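Local coordinates for protein arginyl-trna synthetase (Thermus thermophilus, PDB 1IQ0) that probably joins L-arginine to its cognate tRNA(Arg) at the expense of ATP, acting as a monomeric aminoacyl-tRNA synthetase of the first class, at residues Q309-I315 with A367-Y373; E411-A416 with Y459-L463; L439-F444 with L584-A588. All coordinates share one frame; numbering follows the deposited sequence.

Contact 1. Residues Q309-I315 with A367-Y373; sequences QFWKMGI and ALALAGY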
loop_
_atom_site.group_PDB
_atom_site.type_symbol
_atom_site.label_atom_id
_atom_site.label_comp_id
_atom_site.label_asym_id
_atom_site.label_seq_id
_atom_site.Cartn_x
_atom_site.Cartn_y
_atom_site.Cartn_z
ATOM N N GLN A 309 2.551 -7.384 18.908
ATOM C CA GLN A 309 3.749 -7.125 18.109
ATOM C C GLN A 309 4.765 -8.246 18.344
ATOM O O GLN A 309 5.424 -8.696 17.413
ATOM C CB GLN A 309 4.382 -5.792 18.511
ATOM C CG GLN A 309 5.623 -5.402 17.711
ATOM C CD GLN A 309 5.304 -5.081 16.257
ATOM O OE1 GLN A 309 4.279 -4.470 15.959
ATOM N NE2 GLN A 309 6.193 -5.479 15.350
ATOM N N PHE A 310 4.896 -8.680 19.594
ATOM C CA PHE A 310 5.828 -9.747 19.938
ATOM C C PHE A 310 5.498 -11.045 19.201
ATOM O O PHE A 310 6.397 -11.747 18.735
ATOM C CB PHE A 310 5.825 -9.992 21.455
ATOM C CG PHE A 310 6.698 -9.034 22.236
ATOM C CD1 PHE A 310 6.915 -9.231 23.600
ATOM C CD2 PHE A 310 7.310 -7.947 21.616
ATOM C CE1 PHE A 310 7.725 -8.366 24.336
ATOM C CE2 PHE A 310 8.124 -7.073 22.346
ATOM C CZ PHE A 310 8.333 -7.285 23.711
ATOM N N TRP A 311 4.209 -11.356 19.092
ATOM C CA TRP A 311 3.778 -12.565 18.402
ATOM C C TRP A 311 4.076 -12.447 16.912
ATOM O O TRP A 311 4.556 -13.389 16.294
ATOM C CB TRP A 311 2.279 -12.796 18.600
ATOM C CG TRP A 311 1.738 -13.898 17.723
ATOM C CD1 TRP A 311 1.815 -15.248 17.945
ATOM C CD2 TRP A 311 1.097 -13.739 16.448
ATOM N NE1 TRP A 311 1.261 -15.937 16.882
ATOM C CE2 TRP A 311 0.817 -15.034 15.953
ATOM C CE3 TRP A 311 0.739 -12.626 15.675
ATOM C CZ2 TRP A 311 0.193 -15.246 14.719
ATOM C CZ3 TRP A 311 0.118 -12.835 14.447
ATOM C CH2 TRP A 311 -0.148 -14.133 13.981
ATOM N N LYS A 312 3.787 -11.282 16.342
ATOM C CA LYS A 312 4.026 -11.047 14.918
ATOM C C LYS A 312 5.472 -11.329 14.535
ATOM O O LYS A 312 5.739 -11.870 13.460
ATOM C CB LYS A 312 3.693 -9.597 14.549
ATOM C CG LYS A 312 2.207 -9.248 14.556
ATOM C CD LYS A 312 1.995 -7.815 14.066
ATOM C CE LYS A 312 0.517 -7.466 13.911
ATOM N NZ LYS A 312 0.379 -6.028 13.511
ATOM N N MET A 313 6.403 -10.964 15.416
ATOM C CA MET A 313 7.818 -11.172 15.139
ATOM C C MET A 313 8.394 -12.467 15.722
ATOM O O MET A 313 9.606 -12.645 15.763
ATOM C CB MET A 313 8.628 -9.948 15.605
ATOM C CG MET A 313 8.270 -8.670 14.813
ATOM S SD MET A 313 9.068 -7.152 15.379
ATOM C CE MET A 313 9.579 -6.395 13.763
ATOM N N GLY A 314 7.520 -13.365 16.171
ATOM C CA GLY A 314 7.974 -14.645 16.693
ATOM C C GLY A 314 8.557 -14.677 18.089
ATOM O O GLY A 314 9.072 -15.705 18.529
ATOM N N ILE A 315 8.480 -13.560 18.794
ATOM C CA ILE A 315 9.001 -13.488 20.146
ATOM C C ILE A 315 8.094 -14.280 21.080
ATOM O O ILE A 315 8.564 -14.902 22.035
ATOM C CB ILE A 315 9.093 -12.024 20.598
ATOM C CG1 ILE A 315 10.063 -11.277 19.674
ATOM C CG2 ILE A 315 9.517 -11.943 22.049
ATOM C CD1 ILE A 315 10.132 -9.770 19.926
ATOM N N ALA A 367 9.802 -1.139 23.438
ATOM C CA ALA A 367 9.490 -2.436 24.017
ATOM C C ALA A 367 10.351 -3.517 23.377
ATOM O O ALA A 367 10.904 -4.379 24.072
ATOM C CB ALA A 367 8.008 -2.752 23.836
ATOM N N LEU A 368 10.466 -3.479 22.054
ATOM C CA LEU A 368 11.287 -4.463 21.362
ATOM C C LEU A 368 12.756 -4.337 21.791
ATOM O O LEU A 368 13.434 -5.340 21.979
ATOM C CB LEU A 368 11.157 -4.300 19.843
ATOM C CG LEU A 368 9.882 -4.857 19.205
ATOM C CD1 LEU A 368 9.717 -4.283 17.809
ATOM C CD2 LEU A 368 9.947 -6.382 19.157
ATOM N N ALA A 369 13.247 -3.112 21.955
ATOM C CA ALA A 369 14.641 -2.917 22.369
ATOM C C ALA A 369 14.875 -3.394 23.809
ATOM O O ALA A 369 15.803 -4.163 24.075
ATOM C CB ALA A 369 15.038 -1.439 22.232
ATOM N N LEU A 370 14.026 -2.951 24.731
ATOM C CA LEU A 370 14.155 -3.341 26.134
ATOM C C LEU A 370 14.056 -4.850 26.332
ATOM O O LEU A 370 14.655 -5.407 27.255
ATOM C CB LEU A 370 13.086 -2.641 26.973
ATOM C CG LEU A 370 13.276 -1.126 27.065
ATOM C CD1 LEU A 370 12.073 -0.485 27.737
ATOM C CD2 LEU A 370 14.557 -0.831 27.838
ATOM N N ALA A 371 13.298 -5.509 25.466
ATOM C CA ALA A 371 13.137 -6.951 25.560
ATOM C C ALA A 371 14.369 -7.622 24.969
ATOM O O ALA A 371 14.482 -8.843 24.979
ATOM C CB ALA A 371 11.882 -7.390 24.806
ATOM N N GLY A 372 15.285 -6.817 24.436
ATOM C CA GLY A 372 16.498 -7.364 23.860
ATOM C C GLY A 372 16.444 -7.645 22.369
ATOM O O GLY A 372 17.106 -8.561 21.883
ATOM N N TYR A 373 15.655 -6.862 21.639
ATOM C CA TYR A 373 15.539 -7.027 20.192
ATOM C C TYR A 373 15.682 -5.680 19.507
ATOM O O TYR A 373 14.766 -5.214 18.831
ATOM C CB TYR A 373 14.194 -7.653 19.825
ATOM C CG TYR A 373 13.990 -9.022 20.417
ATOM C CD1 TYR A 373 13.405 -9.180 21.669
ATOM C CD2 TYR A 373 14.414 -10.164 19.734
ATOM C CE1 TYR A 373 13.239 -10.450 22.237
ATOM C CE2 TYR A 373 14.258 -11.435 20.289
ATOM C CZ TYR A 373 13.669 -11.570 21.539
ATOM O OH TYR A 373 13.504 -12.824 22.082
#

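Contact 2. Residues E411-A416 with Y459-L463; sequences EATRRA and YQEAL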
loop_
_atom_site.group_PDB
_atom_site.type_symbol
_atom_site.label_atom_id
_atom_site.label_comp_id
_atom_site.label_asym_id
_atom_site.label_seq_id
_atom_site.Cartn_x
_atom_site.Cartn_y
_atom_site.Cartn_z
ATOM N N GLU A 411 -22.642 3.884 -6.316
ATOM C CA GLU A 411 -22.804 5.160 -6.995
ATOM C C GLU A 411 -21.710 5.372 -8.045
ATOM O O GLU A 411 -21.972 5.929 -9.110
ATOM C CB GLU A 411 -22.792 6.298 -5.972
ATOM C CG GLU A 411 -22.893 7.712 -6.562
ATOM C CD GLU A 411 -24.119 7.914 -7.449
ATOM O OE1 GLU A 411 -25.084 7.132 -7.328
ATOM O OE2 GLU A 411 -24.121 8.866 -8.262
ATOM N N ALA A 412 -20.488 4.931 -7.750
ATOM C CA ALA A 412 -19.388 5.069 -8.700
ATOM C C ALA A 412 -19.602 4.110 -9.866
ATOM O O ALA A 412 -19.287 4.431 -11.014
ATOM C CB ALA A 412 -18.059 4.773 -8.021
ATOM N N THR A 413 -20.143 2.933 -9.566
ATOM C CA THR A 413 -20.410 1.928 -10.586
ATOM C C THR A 413 -21.564 2.407 -11.467
ATOM O O THR A 413 -21.623 2.100 -12.655
ATOM C CB THR A 413 -20.796 0.581 -9.947
ATOM O OG1 THR A 413 -19.702 0.099 -9.158
ATOM C CG2 THR A 413 -21.142 -0.451 -11.023
ATOM N N ARG A 414 -22.476 3.161 -10.865
ATOM C CA ARG A 414 -23.633 3.709 -11.562
ATOM C C ARG A 414 -23.139 4.665 -12.637
ATOM O O ARG A 414 -23.489 4.541 -13.812
ATOM C CB ARG A 414 -24.506 4.488 -10.577
ATOM C CG ARG A 414 -25.828 4.984 -11.132
ATOM C CD ARG A 414 -26.907 3.940 -10.929
ATOM N NE ARG A 414 -26.897 3.409 -9.565
ATOM C CZ ARG A 414 -26.942 4.156 -8.464
ATOM N NH1 ARG A 414 -27.001 5.479 -8.552
ATOM N NH2 ARG A 414 -26.924 3.579 -7.268
ATOM N N ARG A 415 -22.323 5.626 -12.218
ATOM C CA ARG A 415 -21.787 6.622 -13.131
ATOM C C ARG A 415 -20.869 6.009 -14.186
ATOM O O ARG A 415 -20.883 6.431 -15.342
ATOM C CB ARG A 415 -21.046 7.704 -12.348
ATOM C CG ARG A 415 -21.885 8.335 -11.249
ATOM C CD ARG A 415 -21.299 9.662 -10.809
ATOM N NE ARG A 415 -22.034 10.247 -9.691
ATOM C CZ ARG A 415 -22.050 11.547 -9.410
ATOM N NH1 ARG A 415 -21.377 12.398 -10.172
ATOM N NH2 ARG A 415 -22.731 12.001 -8.363
ATOM N N ALA A 416 -20.079 5.012 -13.793
ATOM C CA ALA A 416 -19.178 4.355 -14.733
ATOM C C ALA A 416 -19.994 3.681 -15.824
ATOM O O ALA A 416 -19.620 3.707 -16.995
ATOM C CB ALA A 416 -18.332 3.322 -14.022
ATOM N N TYR A 459 -16.862 11.967 -7.155
ATOM C CA TYR A 459 -17.181 11.031 -8.228
ATOM C C TYR A 459 -16.761 11.401 -9.647
ATOM O O TYR A 459 -15.931 10.715 -10.244
ATOM C CB TYR A 459 -18.679 10.715 -8.228
ATOM C CG TYR A 459 -19.159 9.980 -6.998
ATOM C CD1 TYR A 459 -19.778 10.662 -5.948
ATOM C CD2 TYR A 459 -18.994 8.602 -6.881
ATOM C CE1 TYR A 459 -20.226 9.982 -4.812
ATOM C CE2 TYR A 459 -19.434 7.915 -5.758
ATOM C CZ TYR A 459 -20.051 8.607 -4.729
ATOM O OH TYR A 459 -20.506 7.921 -3.633
ATOM N N GLN A 460 -17.333 12.470 -10.190
ATOM C CA GLN A 460 -17.030 12.881 -11.562
ATOM C C GLN A 460 -15.542 13.085 -11.812
ATOM O O GLN A 460 -14.990 12.596 -12.793
ATOM C CB GLN A 460 -17.800 14.158 -11.919
ATOM C CG GLN A 460 -17.667 14.560 -13.385
ATOM C CD GLN A 460 -18.654 15.643 -13.800
ATOM O OE1 GLN A 460 -19.871 15.454 -13.723
ATOM N NE2 GLN A 460 -18.133 16.780 -14.247
ATOM N N GLU A 461 -14.900 13.812 -10.911
ATOM C CA GLU A 461 -13.476 14.087 -11.005
ATOM C C GLU A 461 -12.646 12.790 -11.013
ATOM O O GLU A 461 -11.752 12.622 -11.843
ATOM C CB GLU A 461 -13.078 14.972 -9.824
ATOM C CG GLU A 461 -11.616 15.336 -9.734
ATOM C CD GLU A 461 -11.326 16.184 -8.512
ATOM O OE1 GLU A 461 -11.600 15.716 -7.389
ATOM O OE2 GLU A 461 -10.832 17.318 -8.671
ATOM N N ALA A 462 -12.964 11.871 -10.100
ATOM C CA ALA A 462 -12.237 10.602 -9.981
ATOM C C ALA A 462 -12.497 9.649 -11.136
ATOM O O ALA A 462 -11.627 8.857 -11.505
ATOM C CB ALA A 462 -12.602 9.913 -8.663
ATOM N N LEU A 463 -13.700 9.726 -11.698
ATOM C CA LEU A 463 -14.084 8.859 -12.802
ATOM C C LEU A 463 -13.619 9.310 -14.187
ATOM O O LEU A 463 -13.521 8.490 -15.096
ATOM C CB LEU A 463 -15.600 8.705 -12.831
ATOM C CG LEU A 463 -16.248 7.776 -11.814
ATOM C CD1 LEU A 463 -17.736 8.049 -11.794
ATOM C CD2 LEU A 463 -15.959 6.322 -12.177
#

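Contact 3. Residues L439-F444 with L584-A588; sequences LGAIRF and LGIPA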
loop_
_atom_site.group_PDB
_atom_site.type_symbol
_atom_site.label_atom_id
_atom_site.label_comp_id
_atom_site.label_asym_id
_atom_site.label_seq_id
_atom_site.Cartn_x
_atom_site.Cartn_y
_atom_site.Cartn_z
ATOM N N LEU A 439 -13.913 0.618 -9.872
ATOM C CA LEU A 439 -12.886 0.101 -8.969
ATOM C C LEU A 439 -11.562 0.824 -9.193
ATOM O O LEU A 439 -10.846 1.147 -8.238
ATOM C CB LEU A 439 -12.685 -1.406 -9.195
ATOM C CG LEU A 439 -11.602 -2.080 -8.342
ATOM C CD1 LEU A 439 -11.957 -1.952 -6.866
ATOM C CD2 LEU A 439 -11.472 -3.541 -8.734
ATOM N N GLY A 440 -11.245 1.070 -10.464
ATOM C CA GLY A 440 -10.012 1.756 -10.813
ATOM C C GLY A 440 -10.014 3.196 -10.339
ATOM O O GLY A 440 -8.992 3.719 -9.887
ATOM N N ALA A 441 -11.167 3.848 -10.448
ATOM C CA ALA A 441 -11.293 5.231 -10.018
ATOM C C ALA A 441 -11.063 5.315 -8.510
ATOM O O ALA A 441 -10.320 6.167 -8.026
ATOM C CB ALA A 441 -12.676 5.751 -10.361
ATOM N N ILE A 442 -11.703 4.413 -7.779
ATOM C CA ILE A 442 -11.593 4.369 -6.326
ATOM C C ILE A 442 -10.199 3.969 -5.827
ATOM O O ILE A 442 -9.585 4.700 -5.039
ATOM C CB ILE A 442 -12.674 3.416 -5.745
ATOM C CG1 ILE A 442 -14.056 4.015 -6.022
ATOM C CG2 ILE A 442 -12.452 3.206 -4.240
ATOM C CD1 ILE A 442 -15.213 3.103 -5.683
ATOM N N ARG A 443 -9.687 2.831 -6.288
ATOM C CA ARG A 443 -8.359 2.382 -5.862
ATOM C C ARG A 443 -7.258 3.372 -6.212
ATOM O O ARG A 443 -6.326 3.576 -5.426
ATOM C CB ARG A 443 -8.020 1.015 -6.465
ATOM C CG ARG A 443 -8.833 -0.129 -5.896
ATOM C CD ARG A 443 -8.672 -0.245 -4.385
ATOM N NE ARG A 443 -7.647 -1.203 -3.968
ATOM C CZ ARG A 443 -6.344 -0.967 -3.959
ATOM N NH1 ARG A 443 -5.864 0.220 -4.353
ATOM N NH2 ARG A 443 -5.516 -1.912 -3.541
ATOM N N PHE A 444 -7.355 4.004 -7.379
ATOM C CA PHE A 444 -6.325 4.967 -7.772
ATOM C C PHE A 444 -6.412 6.246 -6.953
ATOM O O PHE A 444 -5.398 6.795 -6.532
ATOM C CB PHE A 444 -6.423 5.323 -9.263
ATOM C CG PHE A 444 -5.189 6.003 -9.788
ATOM C CD1 PHE A 444 -4.082 5.257 -10.171
ATOM C CD2 PHE A 444 -5.105 7.391 -9.830
ATOM C CE1 PHE A 444 -2.903 5.881 -10.585
ATOM C CE2 PHE A 444 -3.936 8.026 -10.239
ATOM C CZ PHE A 444 -2.833 7.269 -10.616
ATOM N N LEU A 584 -1.621 -1.832 -7.796
ATOM C CA LEU A 584 -2.442 -0.881 -7.055
ATOM C C LEU A 584 -3.857 -1.460 -6.972
ATOM O O LEU A 584 -4.816 -0.762 -6.649
ATOM C CB LEU A 584 -2.473 0.475 -7.773
ATOM C CG LEU A 584 -1.126 1.147 -8.099
ATOM C CD1 LEU A 584 -1.413 2.503 -8.736
ATOM C CD2 LEU A 584 -0.265 1.325 -6.842
ATOM N N GLY A 585 -3.970 -2.748 -7.282
ATOM C CA GLY A 585 -5.257 -3.424 -7.227
ATOM C C GLY A 585 -6.251 -2.985 -8.288
ATOM O O GLY A 585 -7.455 -3.189 -8.142
ATOM N N ILE A 586 -5.751 -2.398 -9.370
ATOM C CA ILE A 586 -6.616 -1.911 -10.433
ATOM C C ILE A 586 -6.598 -2.804 -11.679
ATOM O O ILE A 586 -5.539 -3.129 -12.207
ATOM C CB ILE A 586 -6.203 -0.473 -10.823
ATOM C CG1 ILE A 586 -6.325 0.436 -9.594
ATOM C CG2 ILE A 586 -7.068 0.035 -11.974
ATOM C CD1 ILE A 586 -5.663 1.779 -9.748
ATOM N N PRO A 587 -7.779 -3.234 -12.149
ATOM C CA PRO A 587 -7.825 -4.082 -13.342
ATOM C C PRO A 587 -7.518 -3.266 -14.608
ATOM O O PRO A 587 -7.667 -2.043 -14.619
ATOM C CB PRO A 587 -9.247 -4.637 -13.311
ATOM C CG PRO A 587 -10.020 -3.537 -12.646
ATOM C CD PRO A 587 -9.107 -3.130 -11.523
ATOM N N ALA A 588 -7.078 -3.945 -15.664
ATOM C CA ALA A 588 -6.721 -3.275 -16.912
ATOM C C ALA A 588 -7.605 -3.694 -18.079
ATOM O O ALA A 588 -7.283 -4.631 -18.800
ATOM C CB ALA A 588 -5.266 -3.558 -17.245
#

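Contact 1. Residues Q309-I315 with A367-Y373
Ile315 meets both Tyr373 and Leu368, and following it outward from its CB gives the plan of this contact. Ile315 CG2 lies near the hydroxyl end of the tyrosine, 4.0 Å from Tyr373 CE1, whereas Ile315 CG1 comes no nearer than 4.1 Å, to Tyr373 CZ. With CD1 trans to CA (chi2 174°), the long branch runs on across the ring, and the methyl ends over one face as a CH-pi contact, Ile315 CD1 standing 3.9 Å from the Tyr373 ring centroid and 16° off its normal. The same methyl presses on Leu368, where Ile315 CD1 to Leu368 CD2, at 3.5 Å, is tighter than ordinary van der Waals contact. An alanine in place of Tyr373 would probably leave Ile315 CD1 without the aromatic face it rests on and open a gap beside Ile315.

The other methyl of Leu368, CD1, lies 3.8 Å from Met313 SD, which CD2 also approaches, the two side chains crossing at about a right angle. That sulfur also accepts a weak bond from Gln309 NE2, whose stronger partner is Thr349. Phe310 and Leu368 run past each other in opposite directions, Phe310 CE2 touching Leu368 CD2 at 3.7 Å. Phe310 CZ reaches Ala371 CB, also at 3.7 Å, and the Ala367 carbonyl oxygen sits at the ring edge. Leu255 of helix 248-256 touches both Phe310 and Ile315.

No hydrogen bond crosses the interface; apolar contact joins the C-terminal ends of helices 301-312 and 361-370 in the catalytic domain. Each helix finishes in a Schellman motif, with Gly314 and Gly372 at positive phi, and the turns lead into Ile315 and Tyr373, which meet beyond the helix ends.

Contact 2. Residues E411-A416 with Y459-L463
Glu411 reaches Tyr459 because its CG stands anti to the backbone N (chi1 177°), while a bend at chi2 turns the carboxylate along its own helix toward Arg414 and Arg415. Glu411 CG is thereby laid over one face of the tyrosine ring, 3.7 Å from the Tyr459 centroid, with the carboxylate nearly perpendicular to that ring.

The extended chain of Arg415 brings its guanidinium alongside Tyr459. The two planes are 18° apart, but the group lies chiefly over the Tyr459 CB, which is 3.7 Å from Arg415 CZ. What fixes its rotation is Glu411: Arg415 NE bonds Glu411 OE2 at 2.9 Å on the anti side of the carboxylate. Arg414 NH1 holds the other oxygen, Glu411 OE1, at 2.8 Å. Nearer the backbone, Arg415 CB touches Leu463 CD1 at 3.4 Å, and Ala412 CB packs against the Tyr459 ring.

Segments 411-416 and 459-463 cross at -61°, their axes 10.4 Å apart at closest approach. The order of elements, in which strand 380-390 leads to helices 405-423 and 430-448, then strand 455-457 and helix 459-463, is consistent with the beta-alpha-alpha-beta-alpha stem-contact fold of this synthetase class.

Contact 3. Residues L439-F444 with L584-A588
Arg443 and Phe444 present two flat groups to the loop 584-588, and each is met in its own way. Over one face of the Arg443 guanidinium lie the Leu584 carbonyl oxygen and the Gly585 CA. The Leu584 oxygen comes within 2.7 Å of Arg443 NH1, yet it sits above the plane, where the angle is too poor for a hydrogen bond. The polar end instead turns to a salt bridge between NH2 and Asp130. The Phe444 ring takes Ile586 CD1 at its edge, in plane, while Leu584 CD1 approaches obliquely, 4.1 Å from Phe444 CD1.

Ile586 is the central wedge. Its CG1 branch, set anti to the carbonyl carbon (chi1 -60°), runs past Arg443 CB at 3.6 Å and ends with CD1 against Phe444 CB at 3.7 Å. Ile586 CG2 rests on Gly440 CA, also at 3.6 Å, so a side chain at that glycine would be tight. Further along, Leu439 CD2 meets Pro587 CD at 3.7 Å. Gly585, at positive phi, closes helix 562-583 in a Schellman motif, and a CB there would collide with Arg443 NH2.

The loop thus joins the anticodon-binding domain to helix 430-448 of the catalytic part. Helix 525-544 touches Phe444 and Leu584, helix 120-138 supplies Asp130 and packs on Arg443, and Gln474 of helix 470-487 lies against Ile586.

In the fold
Contacts 2 and 3 are neighbours, their centres about 13 Å apart, and helix 430-448 joins them: Ala441 packs on Leu463, and Ile442 on Ala412. Contact 1 stands apart, its centre about 45 Å from that of contact 2 and on the opposite side of the chain's centre. Their chemistry differs with their place. Contact 3, nearest the middle of the molecule, is buried and brings an arginine whose charge is paired with Asp130 of helix 120-138. Contact 2 is partly buried and keeps its ion pairs within one helix beside an aromatic ring. Contact 1, though peripheral, is also buried, and is almost wholly apolar where it joins two helix ends.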